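Putative hydrolase (Agrobacterium vitis, PDB 3LLC) probably acts as a serine esterase or thioesterase of the alpha/beta hydrolase family, cleaving acyl groups from proteins or acyl-glucuronides. Local coordinates at residues 8-13 and 27-32; 39-44 and 68-73; 145-150 and 197-202; 151-156 and 219-224; 208-213 and 238-243. All coordinates share one frame; numbering follows the deposited sequence. Where two conformers were deposited one is given.

Three of the five contacts are strand pairings in one mixed sheet. Interaction 1 pairs its first two strands at one margin; interaction 2 joins the next two inward, 68-72 and 39-43, the two centres about 10 Å apart. Interaction 5 holds the opposite margin, its centre about 29 Å from that of interaction 1. Backbone bonds of R30 with A69 and L28 with R71 join interactions 1 and 2. Interactions 3 and 4, with centres about 10 Å apart, share helix 149-154 and meet where H224 NE2 bonds P147 O at 2.8 Å. They lie beside the probable triad S114, D217 and H247; D217 binds the backbone of D219 and V220 and, weakly, the side chain of Q213.

Interaction 1: residues 8-13 and 27-32; sequences PIETHA and ALVRAP
E10 and V29 exchange a pair of backbone hydrogen bonds, E10 N to V29 O at 2.7 Å and V29 N to E10 O at 2.9 Å, and H12 and A27 repeat the pattern two residues on. Between these hydrogen-bonded pairs, T11 faces L28 as a non-hydrogen-bonded pair. Where the strands part, a water accepts from A31 N and donates to P8 O at 2.6 Å, carrying the connection past the last regular bond.

On the face of E10, H12 and V29, the valine has two conformers. In one of them its methyl CG1 sits 3.4 Å from CD2 of H12, approaching the imidazole at a slant, and also comes up to the carboxylate end of E10. H12 NE2 makes only a weak hydrogen bond to E10 OE1, while F103 meets the imidazole edge-to-face.

On the other face, I9 lays CG1 over one face of the R30 guanidinium, 3.4 Å from NH2. That guanidinium is anchored by a salt bridge to D59 of helix 53-65, so I9 covers a group already fixed. I9 CG2 also touches L28 CD2 at 3.9 Å. The whole is an antiparallel beta hairpin, strands 9-16 and 23-30, that starts the alpha/beta hydrolase sheet.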
# COMPACT_ATOMS: atom_id res chain seq x y z
N PRO A 8 12.01 -21.35 -0.95
CA PRO A 8 12.98 -20.24 -0.87
C PRO A 8 12.48 -18.90 -1.49
O PRO A 8 11.57 -18.90 -2.32
CB PRO A 8 14.19 -20.77 -1.65
CG PRO A 8 13.58 -21.67 -2.70
CD PRO A 8 12.36 -22.31 -2.03
N ILE A 9 13.09 -17.80 -1.06
CA ILE A 9 12.85 -16.50 -1.68
C ILE A 9 13.54 -16.48 -3.05
O ILE A 9 14.71 -16.86 -3.16
CB ILE A 9 13.33 -15.34 -0.79
CG1 ILE A 9 12.50 -15.26 0.50
CG2 ILE A 9 13.23 -14.00 -1.53
CD1 ILE A 9 12.99 -14.23 1.53
N GLU A 10 12.81 -16.08 -4.09
CA GLU A 10 13.39 -15.93 -5.46
C GLU A 10 13.36 -14.46 -5.88
O GLU A 10 12.40 -13.74 -5.57
CB GLU A 10 12.57 -16.67 -6.50
CG GLU A 10 12.19 -18.11 -6.21
CD GLU A 10 11.10 -18.56 -7.19
OE1 GLU A 10 11.39 -18.58 -8.41
OE2 GLU A 10 9.97 -18.86 -6.75
N THR A 11 14.36 -14.05 -6.66
CA THR A 11 14.49 -12.69 -7.17
C THR A 11 13.97 -12.60 -8.61
O THR A 11 14.30 -13.44 -9.44
CB THR A 11 15.98 -12.22 -7.07
OG1 THR A 11 16.32 -12.00 -5.69
CG2 THR A 11 16.22 -10.96 -7.87
N HIS A 12 13.15 -11.59 -8.91
CA HIS A 12 12.54 -11.38 -10.24
C HIS A 12 12.63 -9.91 -10.66
O HIS A 12 12.62 -9.03 -9.81
CB HIS A 12 11.04 -11.78 -10.20
CG HIS A 12 10.81 -13.24 -10.04
ND1 HIS A 12 10.64 -14.09 -11.11
CD2 HIS A 12 10.73 -14.03 -8.93
CE1 HIS A 12 10.51 -15.33 -10.68
NE2 HIS A 12 10.54 -15.32 -9.36
N ALA A 13 12.67 -9.65 -11.96
CA ALA A 13 12.52 -8.27 -12.50
C ALA A 13 11.35 -8.26 -13.50
O ALA A 13 11.33 -9.10 -14.40
CB ALA A 13 13.79 -7.83 -13.21
N ALA A 27 11.37 -7.55 -7.52
CA ALA A 27 10.46 -8.32 -6.65
C ALA A 27 11.16 -9.53 -6.01
O ALA A 27 12.10 -10.10 -6.57
CB ALA A 27 9.17 -8.78 -7.45
N LEU A 28 10.70 -9.86 -4.81
CA LEU A 28 11.16 -11.00 -4.02
C LEU A 28 9.91 -11.86 -3.73
O LEU A 28 8.95 -11.36 -3.11
CB LEU A 28 11.79 -10.52 -2.70
CG LEU A 28 13.13 -9.75 -2.81
CD1 LEU A 28 13.49 -9.08 -1.48
CD2 LEU A 28 14.28 -10.68 -3.33
N VAL A 29 9.93 -13.12 -4.14
CA VAL A 29 8.74 -13.99 -4.10
C VAL A 29 9.03 -15.36 -3.48
O VAL A 29 10.09 -15.98 -3.72
CB VAL A 29 8.16 -14.22 -5.51
CG1 VAL A 29 9.01 -15.22 -6.30
CG2 VAL A 29 6.74 -14.74 -5.42
N ARG A 30 8.09 -15.82 -2.66
CA ARG A 30 8.13 -17.13 -2.05
C ARG A 30 6.86 -17.86 -2.51
O ARG A 30 5.75 -17.37 -2.28
CB ARG A 30 8.13 -16.94 -0.53
CG ARG A 30 8.27 -18.17 0.28
CD ARG A 30 8.08 -17.87 1.76
NE ARG A 30 9.12 -16.99 2.31
CZ ARG A 30 10.28 -17.40 2.82
NH1 ARG A 30 10.63 -18.68 2.80
NH2 ARG A 30 11.13 -16.52 3.32
N ALA A 31 7.01 -19.00 -3.18
CA ALA A 31 5.84 -19.79 -3.61
C ALA A 31 5.10 -20.40 -2.40
O ALA A 31 5.73 -20.78 -1.41
CB ALA A 31 6.27 -20.91 -4.60
N PRO A 32 3.77 -20.52 -2.48
CA PRO A 32 3.05 -21.32 -1.48
C PRO A 32 3.44 -22.80 -1.53
O PRO A 32 3.85 -23.29 -2.58
CB PRO A 32 1.58 -21.11 -1.84
CG PRO A 32 1.59 -20.81 -3.29
CD PRO A 32 2.87 -20.06 -3.56
O HOH W 1 9.68 -20.20 -3.59

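Interaction 2: residues 39-44 and 68-73; sequences TCIWLG and GAIRFD. With EDO (1,2-ethanediol), chain F.
C40 and I70 lie at the middle of the backbone bonding: C40 N reaches G68 O at 2.9 Å, I70 N reaches C40 O at 2.8 Å, and W42 N reaches I70 O at 3.0 Å. The last is almost collinear with its carbonyl, whereas C40 N stands 54° out of the plane of the G68 carbonyl. T39 and G68 come within 3.9 Å at their CA atoms, and the glycine leaves room for the threonine hydroxyl beside it.

Beyond W42 the strands separate and water takes over. One molecule donates to W42 O and accepts from F72 N, and a second accepts from G44 N and donates to F72 O.

On the face of T39, I41 and I70, the CG2 methyl of T39 meets I70 CG1 at 3.7 Å. I70 keeps CG1 anti to its carbonyl carbon (chi1 -65°), leaving CG2 to meet CD1 of I41 in one of that residue's two conformers. Further along, L43, in one of its conformers, brings CD2 to the edge of the F72 ring near its plane, 3.7 Å from CE1.

V99 and F103 of helix 89-103 pack on I70, and A96 of the same helix touches L43 and F72. Across the sheet, R71 sends its guanidinium to M50 O, while L56 packs against its side chain. Strand 39-43, helix 53-65 and strand 68-72 form a beta-alpha-beta crossover of the alpha/beta hydrolase fold.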
# COMPACT_ATOMS: atom_id res chain seq x y z
N THR A 39 -1.61 -16.28 -1.35
CA THR A 39 -0.38 -15.49 -1.37
C THR A 39 -0.61 -14.11 -0.74
O THR A 39 -1.50 -13.35 -1.13
CB THR A 39 0.15 -15.37 -2.82
OG1 THR A 39 0.52 -16.66 -3.32
CG2 THR A 39 1.38 -14.36 -2.93
N CYS A 40 0.20 -13.78 0.25
CA CYS A 40 0.20 -12.45 0.86
C CYS A 40 1.07 -11.48 0.04
O CYS A 40 2.25 -11.76 -0.23
CB CYS A 40 0.73 -12.54 2.29
SG CYS A 40 -0.19 -13.61 3.44
N ILE A 41 0.48 -10.35 -0.35
CA ILE A 41 1.22 -9.32 -1.10
C ILE A 41 1.33 -8.05 -0.29
O ILE A 41 0.34 -7.44 0.17
CB ILE A 41 0.66 -8.98 -2.52
CG1 ILE A 41 1.61 -8.00 -3.24
CG2 ILE A 41 -0.71 -8.41 -2.46
CD1 ILE A 41 1.44 -7.95 -4.75
N TRP A 42 2.58 -7.67 -0.07
CA TRP A 42 2.93 -6.43 0.62
C TRP A 42 2.78 -5.23 -0.31
O TRP A 42 3.27 -5.25 -1.44
CB TRP A 42 4.38 -6.52 1.14
CG TRP A 42 4.79 -5.25 1.93
CD1 TRP A 42 5.67 -4.25 1.51
CD2 TRP A 42 4.33 -4.84 3.23
NE1 TRP A 42 5.75 -3.28 2.46
CE2 TRP A 42 4.94 -3.59 3.52
CE3 TRP A 42 3.46 -5.40 4.18
CZ2 TRP A 42 4.72 -2.91 4.73
CZ3 TRP A 42 3.22 -4.71 5.38
CH2 TRP A 42 3.87 -3.48 5.64
N LEU A 43 2.11 -4.18 0.16
CA LEU A 43 2.07 -2.89 -0.53
C LEU A 43 2.55 -1.84 0.47
O LEU A 43 1.83 -1.52 1.42
CB LEU A 43 0.65 -2.57 -1.01
CG LEU A 43 0.02 -3.60 -1.98
CD1 LEU A 43 -1.52 -3.42 -2.08
CD2 LEU A 43 0.70 -3.52 -3.37
N GLY A 44 3.75 -1.31 0.26
CA GLY A 44 4.37 -0.42 1.24
C GLY A 44 4.00 1.06 1.20
O GLY A 44 3.23 1.52 0.32
N GLY A 68 2.08 -18.28 0.26
CA GLY A 68 2.88 -17.47 -0.61
C GLY A 68 3.16 -16.08 -0.04
O GLY A 68 2.41 -15.54 0.82
N ALA A 69 4.23 -15.47 -0.54
CA ALA A 69 4.53 -14.06 -0.21
C ALA A 69 5.16 -13.34 -1.40
O ALA A 69 6.07 -13.88 -2.05
CB ALA A 69 5.45 -14.00 1.00
N ILE A 70 4.65 -12.14 -1.70
CA ILE A 70 5.21 -11.26 -2.75
C ILE A 70 5.56 -9.90 -2.12
O ILE A 70 4.72 -9.28 -1.48
CB ILE A 70 4.26 -11.05 -3.93
CG1 ILE A 70 4.01 -12.35 -4.68
CG2 ILE A 70 4.82 -9.98 -4.91
CD1 ILE A 70 2.87 -12.30 -5.69
N ARG A 71 6.79 -9.44 -2.34
CA ARG A 71 7.16 -8.04 -2.07
C ARG A 71 7.78 -7.46 -3.33
O ARG A 71 8.38 -8.22 -4.12
CB ARG A 71 8.19 -7.96 -0.95
CG ARG A 71 7.67 -8.42 0.42
CD ARG A 71 8.82 -8.55 1.45
NE ARG A 71 9.66 -9.71 1.23
CZ ARG A 71 10.98 -9.76 1.42
NH1 ARG A 71 11.67 -8.69 1.80
NH2 ARG A 71 11.62 -10.88 1.19
N PHE A 72 7.63 -6.15 -3.52
CA PHE A 72 8.27 -5.44 -4.64
C PHE A 72 8.55 -3.98 -4.25
O PHE A 72 7.95 -3.47 -3.30
CB PHE A 72 7.39 -5.50 -5.89
CG PHE A 72 6.13 -4.71 -5.77
CD1 PHE A 72 5.03 -5.23 -5.08
CD2 PHE A 72 6.03 -3.42 -6.30
CE1 PHE A 72 3.88 -4.49 -4.92
CE2 PHE A 72 4.86 -2.67 -6.15
CZ PHE A 72 3.78 -3.22 -5.45
N ASP A 73 9.49 -3.35 -4.96
CA ASP A 73 9.82 -1.92 -4.75
C ASP A 73 9.11 -1.08 -5.82
O ASP A 73 9.22 -1.34 -7.02
CB ASP A 73 11.32 -1.67 -4.81
CG ASP A 73 12.06 -2.00 -3.47
OD1 ASP A 73 11.46 -1.76 -2.39
OD2 ASP A 73 13.23 -2.46 -3.53
C1 EDO F . 3.29 -16.50 -5.35
O1 EDO F . 2.15 -16.60 -6.21
C2 EDO F . 4.54 -16.90 -6.12
O2 EDO F . 4.33 -18.10 -6.86
O HOH W 2 5.85 -4.85 -1.76
O HOH W 3 5.42 -1.96 -2.04

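Interaction 3: residues 145-150 and 197-202; sequences PAPDFT and RVMAGM. With EDO (1,2-ethanediol), chain C; EDO (1,2-ethanediol), chain D.
D148 takes two consecutive backbone N-H groups of the 197-202 loop with one carboxylate: V198 N bonds OD1 and M199 N bonds OD2, each at 2.8 Å. This fork joins the loop after helix 187-195 to the turn that leads out of strand 136-143 in the alpha/beta hydrolase fold. Both donors come from the syn side, V198 N 16° out of the carboxylate plane. D148 itself has left-handed backbone angles at the end of a type II turn's central pair, and it precedes helix 149-154 at the N-cap position, where its side chain makes no capping bond.

R197 runs past the acid rather than pairing with it. Its guanidinium plane stands 89° from the carboxylate, and its CG packs 3.4 Å from D148 OD2, while NH2 makes a salt bridge with D152.

Selenomethionine M199 bends at its last torsion (chi3 -64°) to bring CE against P147, 3.9 Å from its CG. V198 CG2 touches the same proline at CB. H224 and L228 of helix 222-230 pack on M199 in turn. A water links the acid and the arginine, donating to D148 OD2 at 2.7 Å and accepting from R197 NE at 2.9 Å.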
# COMPACT_ATOMS: atom_id res chain seq x y z
N PRO A 145 -3.79 3.11 7.07
CA PRO A 145 -3.97 3.39 5.65
C PRO A 145 -4.21 4.87 5.34
O PRO A 145 -4.87 5.56 6.11
CB PRO A 145 -5.21 2.56 5.29
CG PRO A 145 -5.96 2.50 6.58
CD PRO A 145 -4.89 2.31 7.62
N ALA A 146 -3.73 5.31 4.17
CA ALA A 146 -3.76 6.73 3.80
C ALA A 146 -4.49 6.97 2.47
O ALA A 146 -3.98 7.68 1.58
CB ALA A 146 -2.29 7.30 3.75
N PRO A 147 -5.73 6.46 2.34
CA PRO A 147 -6.50 6.79 1.12
C PRO A 147 -6.68 8.29 0.96
O PRO A 147 -6.91 8.99 1.94
CB PRO A 147 -7.87 6.10 1.36
CG PRO A 147 -7.99 6.01 2.87
CD PRO A 147 -6.54 5.71 3.31
N ASP A 148 -6.63 8.78 -0.29
CA ASP A 148 -6.94 10.16 -0.64
C ASP A 148 -6.10 11.15 0.18
O ASP A 148 -6.56 12.25 0.46
CB ASP A 148 -8.42 10.46 -0.44
CG ASP A 148 -9.34 9.45 -1.17
OD1 ASP A 148 -8.79 8.69 -2.03
OD2 ASP A 148 -10.57 9.45 -0.89
N PHE A 149 -4.86 10.77 0.50
CA PHE A 149 -4.05 11.65 1.36
C PHE A 149 -3.76 13.00 0.71
O PHE A 149 -3.65 14.03 1.42
CB PHE A 149 -2.78 10.94 1.92
CG PHE A 149 -1.62 10.77 0.96
CD1 PHE A 149 -0.82 11.83 0.59
CD2 PHE A 149 -1.27 9.49 0.50
CE1 PHE A 149 0.26 11.63 -0.27
CE2 PHE A 149 -0.19 9.31 -0.36
CZ PHE A 149 0.57 10.36 -0.72
N THR A 150 -3.63 13.05 -0.62
CA THR A 150 -3.30 14.31 -1.30
C THR A 150 -4.42 15.33 -1.13
O THR A 150 -4.16 16.48 -0.79
CB THR A 150 -2.96 14.10 -2.81
OG1 THR A 150 -4.08 13.50 -3.47
CG2 THR A 150 -1.71 13.20 -2.96
N ARG A 197 -9.10 9.18 -6.31
CA ARG A 197 -9.81 9.41 -5.06
C ARG A 197 -10.83 8.27 -4.87
O ARG A 197 -11.66 8.01 -5.77
CB ARG A 197 -10.51 10.77 -5.09
CG ARG A 197 -11.01 11.27 -3.73
CD ARG A 197 -11.59 12.69 -3.84
NE ARG A 197 -11.67 13.32 -2.52
CZ ARG A 197 -11.88 14.62 -2.31
NH1 ARG A 197 -12.09 15.46 -3.32
NH2 ARG A 197 -11.90 15.08 -1.05
N VAL A 198 -10.77 7.61 -3.73
CA VAL A 198 -11.66 6.44 -3.43
C VAL A 198 -12.81 6.71 -2.46
O VAL A 198 -13.82 5.97 -2.50
CB VAL A 198 -10.84 5.17 -2.99
CG1 VAL A 198 -9.90 4.72 -4.10
CG2 VAL A 198 -10.06 5.37 -1.66
N MSE A 199 -12.70 7.75 -1.61
CA MSE A 199 -13.73 8.03 -0.61
C MSE A 199 -14.74 9.13 -1.00
O MSE A 199 -15.45 9.64 -0.13
CB MSE A 199 -13.09 8.31 0.77
CG MSE A 199 -12.27 7.13 1.31
SE MSE A 199 -11.70 7.39 3.19
CE MSE A 199 -10.57 8.94 2.82
N ALA A 200 -14.83 9.49 -2.27
CA ALA A 200 -15.90 10.38 -2.72
C ALA A 200 -17.24 9.60 -2.85
O ALA A 200 -18.30 10.19 -2.96
CB ALA A 200 -15.56 11.14 -4.04
N GLY A 201 -17.16 8.26 -2.83
CA GLY A 201 -18.37 7.41 -2.74
C GLY A 201 -18.10 6.13 -1.96
O GLY A 201 -17.13 6.06 -1.25
N MSE A 202 -19.01 5.15 -2.06
CA MSE A 202 -18.86 3.87 -1.33
C MSE A 202 -17.93 2.91 -2.06
O MSE A 202 -17.92 2.86 -3.29
CB MSE A 202 -20.26 3.22 -1.12
CG MSE A 202 -21.26 4.11 -0.39
SE MSE A 202 -20.60 4.48 1.44
CE MSE A 202 -20.48 2.59 2.07
C1 EDO C . -16.46 5.09 -5.63
O1 EDO C . -16.40 6.47 -5.27
C2 EDO C . -15.71 4.32 -4.56
O2 EDO C . -14.34 4.56 -4.77
C1 EDO D . -10.99 6.36 -8.89
O1 EDO D . -10.61 5.94 -10.21
C2 EDO D . -11.33 5.18 -8.00
O2 EDO D . -12.66 5.29 -7.48
O HOH W 4 -11.73 11.71 -0.05

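Interaction 4: residues 151-156 and 219-224; sequences SDLIEP and DVPYQH
L153 and H224 meet because their first torsions send them at each other from opposite directions. In L153, CG lies anti to the carbonyl carbon (chi1 -58°) and the chain continues straight to CD1, while CD2 branches toward P221. In H224, CG is anti to the backbone N (chi1 -159°), which swings the imidazole toward helix 149-154. The contact thus joins that helix to the start of helix 222-230, close to D217 and H247 of the probable triad.

Methyl CD1 of L153 ends up over the centre of the ring, 4.3 Å from the centroid, in a CH-pi contact. The second methyl, CD2, lies over the same imidazole near ND1 and also meets the P221 ring at CD, 3.9 Å away. L153 CD1 further touches V220 CG2 at 4.2 Å and approaches the carbonyl oxygen of D219.

D152 comes to the imidazole at another place: its CB sits near the ring plane, 4.0 Å from CE1, with the carboxylate turned 86° to the ring. That carboxylate is occupied elsewhere. S151 OG donates to OD1 at 2.8 Å from above the carboxylate plane, and a salt bridge runs from OD2 to K227.

The contact is made by dispersion and CH-pi packing of aliphatic carbons on the imidazole face and edge. H224 NE2 donates to the P147 carbonyl, which would limit the rotation of the ring, and the imidazole is left to offer its face to L153 as an apolar surface.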
# COMPACT_ATOMS: atom_id res chain seq x y z
N SER A 151 -5.69 14.92 -1.32
CA SER A 151 -6.79 15.84 -1.23
C SER A 151 -7.28 16.05 0.22
O SER A 151 -7.77 17.16 0.56
CB SER A 151 -7.98 15.38 -2.11
OG SER A 151 -8.43 14.09 -1.73
N ASP A 152 -7.16 15.04 1.04
CA ASP A 152 -7.81 15.06 2.37
C ASP A 152 -6.87 15.44 3.52
O ASP A 152 -7.33 16.00 4.48
CB ASP A 152 -8.46 13.71 2.71
CG ASP A 152 -9.63 13.36 1.78
OD1 ASP A 152 -9.79 14.00 0.72
OD2 ASP A 152 -10.35 12.39 2.13
N LEU A 153 -5.58 15.08 3.41
CA LEU A 153 -4.60 15.35 4.48
C LEU A 153 -3.60 16.45 4.10
O LEU A 153 -3.21 17.24 4.98
CB LEU A 153 -3.88 14.08 4.89
CG LEU A 153 -4.74 12.91 5.40
CD1 LEU A 153 -3.90 11.67 5.78
CD2 LEU A 153 -5.67 13.41 6.56
N ILE A 154 -3.21 16.56 2.83
CA ILE A 154 -2.27 17.63 2.41
C ILE A 154 -2.94 18.95 2.00
O ILE A 154 -2.64 20.03 2.59
CB ILE A 154 -1.28 17.15 1.34
CG1 ILE A 154 -0.43 15.96 1.88
CG2 ILE A 154 -0.38 18.33 0.86
CD1 ILE A 154 0.50 15.29 0.87
N GLU A 155 -3.82 18.91 1.00
CA GLU A 155 -4.48 20.13 0.50
C GLU A 155 -5.01 21.11 1.58
O GLU A 155 -4.78 22.30 1.47
CB GLU A 155 -5.59 19.81 -0.52
CG GLU A 155 -5.08 19.43 -1.94
CD GLU A 155 -6.22 19.22 -2.97
OE1 GLU A 155 -7.25 19.87 -2.80
OE2 GLU A 155 -6.07 18.41 -3.92
N PRO A 156 -5.75 20.62 2.60
CA PRO A 156 -6.25 21.59 3.58
C PRO A 156 -5.16 22.31 4.39
O PRO A 156 -5.44 23.35 4.95
CB PRO A 156 -7.13 20.75 4.51
CG PRO A 156 -7.47 19.55 3.74
CD PRO A 156 -6.32 19.28 2.82
N ASP A 219 0.85 11.55 11.47
CA ASP A 219 0.84 11.65 10.00
C ASP A 219 -0.53 11.33 9.39
O ASP A 219 -1.05 12.11 8.61
CB ASP A 219 1.86 10.69 9.41
CG ASP A 219 3.29 10.97 9.90
OD1 ASP A 219 3.62 12.13 10.20
OD2 ASP A 219 4.06 10.01 10.04
N VAL A 220 -1.09 10.18 9.77
CA VAL A 220 -2.48 9.82 9.43
C VAL A 220 -3.35 9.84 10.73
O VAL A 220 -3.22 8.95 11.54
CB VAL A 220 -2.54 8.42 8.75
CG1 VAL A 220 -4.01 8.01 8.47
CG2 VAL A 220 -1.74 8.42 7.43
N PRO A 221 -4.18 10.87 10.94
CA PRO A 221 -5.00 10.96 12.16
C PRO A 221 -5.91 9.75 12.26
O PRO A 221 -6.39 9.29 11.23
CB PRO A 221 -5.85 12.23 11.96
CG PRO A 221 -5.39 12.86 10.71
CD PRO A 221 -4.44 11.97 10.00
N TYR A 222 -6.13 9.23 13.47
CA TYR A 222 -6.96 8.02 13.60
C TYR A 222 -8.39 8.26 13.06
O TYR A 222 -9.06 7.32 12.63
CB TYR A 222 -6.99 7.51 15.05
CG TYR A 222 -7.84 8.32 15.98
CD1 TYR A 222 -9.21 8.05 16.13
CD2 TYR A 222 -7.30 9.37 16.73
CE1 TYR A 222 -10.00 8.82 16.95
CE2 TYR A 222 -8.09 10.15 17.56
CZ TYR A 222 -9.44 9.85 17.68
OH TYR A 222 -10.24 10.61 18.50
N GLN A 223 -8.85 9.52 13.11
CA GLN A 223 -10.18 9.90 12.55
C GLN A 223 -10.29 9.54 11.04
O GLN A 223 -11.41 9.33 10.51
CB GLN A 223 -10.45 11.40 12.75
CG GLN A 223 -10.58 11.85 14.24
CD GLN A 223 -9.26 12.30 14.91
OE1 GLN A 223 -8.14 11.92 14.51
NE2 GLN A 223 -9.41 13.08 16.00
N HIS A 224 -9.14 9.50 10.35
CA HIS A 224 -9.10 9.12 8.92
C HIS A 224 -9.52 7.65 8.75
O HIS A 224 -10.19 7.30 7.73
CB HIS A 224 -7.71 9.36 8.35
CG HIS A 224 -7.66 9.49 6.86
ND1 HIS A 224 -8.30 10.52 6.18
CD2 HIS A 224 -7.02 8.75 5.92
CE1 HIS A 224 -8.06 10.39 4.88
NE2 HIS A 224 -7.30 9.33 4.69

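Interaction 5: residues 208-213 and 238-243; sequences PVHILQ and VLTLVR
H210 and T240 cross obliquely on one face of the sheet, and the imidazole brings NE2 to T240 OG1 at 2.7 Å in a nearly straight hydrogen bond. The hydroxyl lies at the ring edge, near its plane. With CG anti to the backbone N (chi1 -168°), the ring leans over toward the neighbouring strand. There V238 places CG1 above one ring face, 4.1 Å from the centroid, making a CH-pi contact, so the imidazole is gripped at edge and face together. L212 runs alongside T240, pointing the same way, with CD2 3.8 Å from its CB.

On the reverse face, I211 CG2 meets L239 CD1 at 3.6 Å, and the Q213 and L241 side chains touch, CG to CD2 at 3.9 Å. L228 and V229 of helix 222-230 cover I211.

Five backbone bonds hold the strands in register, including T240 N to I211 O at 2.8 Å. Strand 209-214, helix 222-230 and strand 237-242 make the beta-alpha-beta unit that closes the alpha/beta hydrolase sheet.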
# COMPACT_ATOMS: atom_id res chain seq x y z
N PRO A 208 -13.37 -9.74 3.52
CA PRO A 208 -13.11 -9.10 4.86
C PRO A 208 -11.98 -8.08 4.83
O PRO A 208 -11.01 -8.24 4.09
CB PRO A 208 -12.78 -10.28 5.77
CG PRO A 208 -13.16 -11.53 5.01
CD PRO A 208 -13.16 -11.19 3.55
N VAL A 209 -12.14 -7.03 5.65
CA VAL A 209 -11.15 -5.97 5.78
C VAL A 209 -10.87 -5.79 7.29
O VAL A 209 -11.81 -5.70 8.08
CB VAL A 209 -11.67 -4.64 5.19
CG1 VAL A 209 -10.61 -3.52 5.32
CG2 VAL A 209 -12.04 -4.77 3.68
N HIS A 210 -9.59 -5.75 7.67
CA HIS A 210 -9.18 -5.44 9.04
C HIS A 210 -8.20 -4.29 8.95
O HIS A 210 -7.12 -4.43 8.34
CB HIS A 210 -8.49 -6.63 9.68
CG HIS A 210 -8.29 -6.52 11.17
ND1 HIS A 210 -8.07 -7.62 11.97
CD2 HIS A 210 -8.28 -5.44 12.00
CE1 HIS A 210 -7.93 -7.22 13.23
NE2 HIS A 210 -8.06 -5.91 13.27
N ILE A 211 -8.55 -3.17 9.59
CA ILE A 211 -7.67 -1.97 9.69
C ILE A 211 -7.05 -1.91 11.11
O ILE A 211 -7.75 -2.13 12.11
CB ILE A 211 -8.47 -0.67 9.46
CG1 ILE A 211 -9.19 -0.67 8.09
CG2 ILE A 211 -7.54 0.61 9.59
CD1 ILE A 211 -10.48 0.22 8.06
N LEU A 212 -5.73 -1.64 11.17
CA LEU A 212 -4.98 -1.43 12.42
C LEU A 212 -4.48 0.03 12.36
O LEU A 212 -3.87 0.44 11.35
CB LEU A 212 -3.79 -2.39 12.51
CG LEU A 212 -4.10 -3.89 12.71
CD1 LEU A 212 -3.01 -4.78 12.12
CD2 LEU A 212 -4.23 -4.20 14.19
N GLN A 213 -4.76 0.80 13.42
CA GLN A 213 -4.51 2.25 13.41
C GLN A 213 -4.16 2.75 14.82
O GLN A 213 -4.85 2.47 15.84
CB GLN A 213 -5.77 2.98 12.89
CG GLN A 213 -5.75 4.49 13.00
CD GLN A 213 -4.83 5.15 11.97
OE1 GLN A 213 -4.89 4.86 10.76
NE2 GLN A 213 -4.01 6.08 12.45
N VAL A 238 -13.49 -4.74 10.32
CA VAL A 238 -13.07 -4.61 11.72
C VAL A 238 -12.02 -3.51 11.77
O VAL A 238 -11.14 -3.43 10.89
CB VAL A 238 -12.52 -5.91 12.27
CG1 VAL A 238 -11.93 -5.72 13.69
CG2 VAL A 238 -13.64 -7.00 12.33
N LEU A 239 -12.13 -2.63 12.78
CA LEU A 239 -11.11 -1.54 12.98
C LEU A 239 -10.52 -1.70 14.42
O LEU A 239 -11.26 -1.67 15.39
CB LEU A 239 -11.76 -0.16 12.79
CG LEU A 239 -10.93 1.07 13.29
CD1 LEU A 239 -9.57 1.16 12.56
CD2 LEU A 239 -11.72 2.35 13.23
N THR A 240 -9.21 -1.90 14.51
CA THR A 240 -8.53 -2.04 15.77
C THR A 240 -7.76 -0.71 15.98
O THR A 240 -6.80 -0.43 15.23
CB THR A 240 -7.57 -3.23 15.78
OG1 THR A 240 -8.29 -4.47 15.56
CG2 THR A 240 -6.81 -3.33 17.20
N LEU A 241 -8.17 0.04 17.01
CA LEU A 241 -7.54 1.31 17.40
C LEU A 241 -6.62 1.06 18.62
O LEU A 241 -7.04 0.51 19.64
CB LEU A 241 -8.59 2.36 17.74
CG LEU A 241 -9.37 2.99 16.57
CD1 LEU A 241 -10.69 3.69 17.06
CD2 LEU A 241 -8.50 3.96 15.70
N VAL A 242 -5.36 1.43 18.47
CA VAL A 242 -4.35 1.18 19.49
C VAL A 242 -4.00 2.59 20.09
O VAL A 242 -3.39 3.40 19.38
CB VAL A 242 -3.12 0.51 18.86
CG1 VAL A 242 -2.04 0.24 19.94
CG2 VAL A 242 -3.51 -0.81 18.12
N ARG A 243 -4.36 2.83 21.33
CA ARG A 243 -4.32 4.17 21.93
C ARG A 243 -2.92 4.83 21.79
O ARG A 243 -2.84 6.00 21.40
CB ARG A 243 -4.70 4.16 23.38
CG ARG A 243 -4.57 5.49 24.13
CD ARG A 243 -5.37 6.58 23.54
NE ARG A 243 -5.15 7.85 24.27
CZ ARG A 243 -4.26 8.78 23.92
NH1 ARG A 243 -3.44 8.63 22.84
NH2 ARG A 243 -4.17 9.88 24.67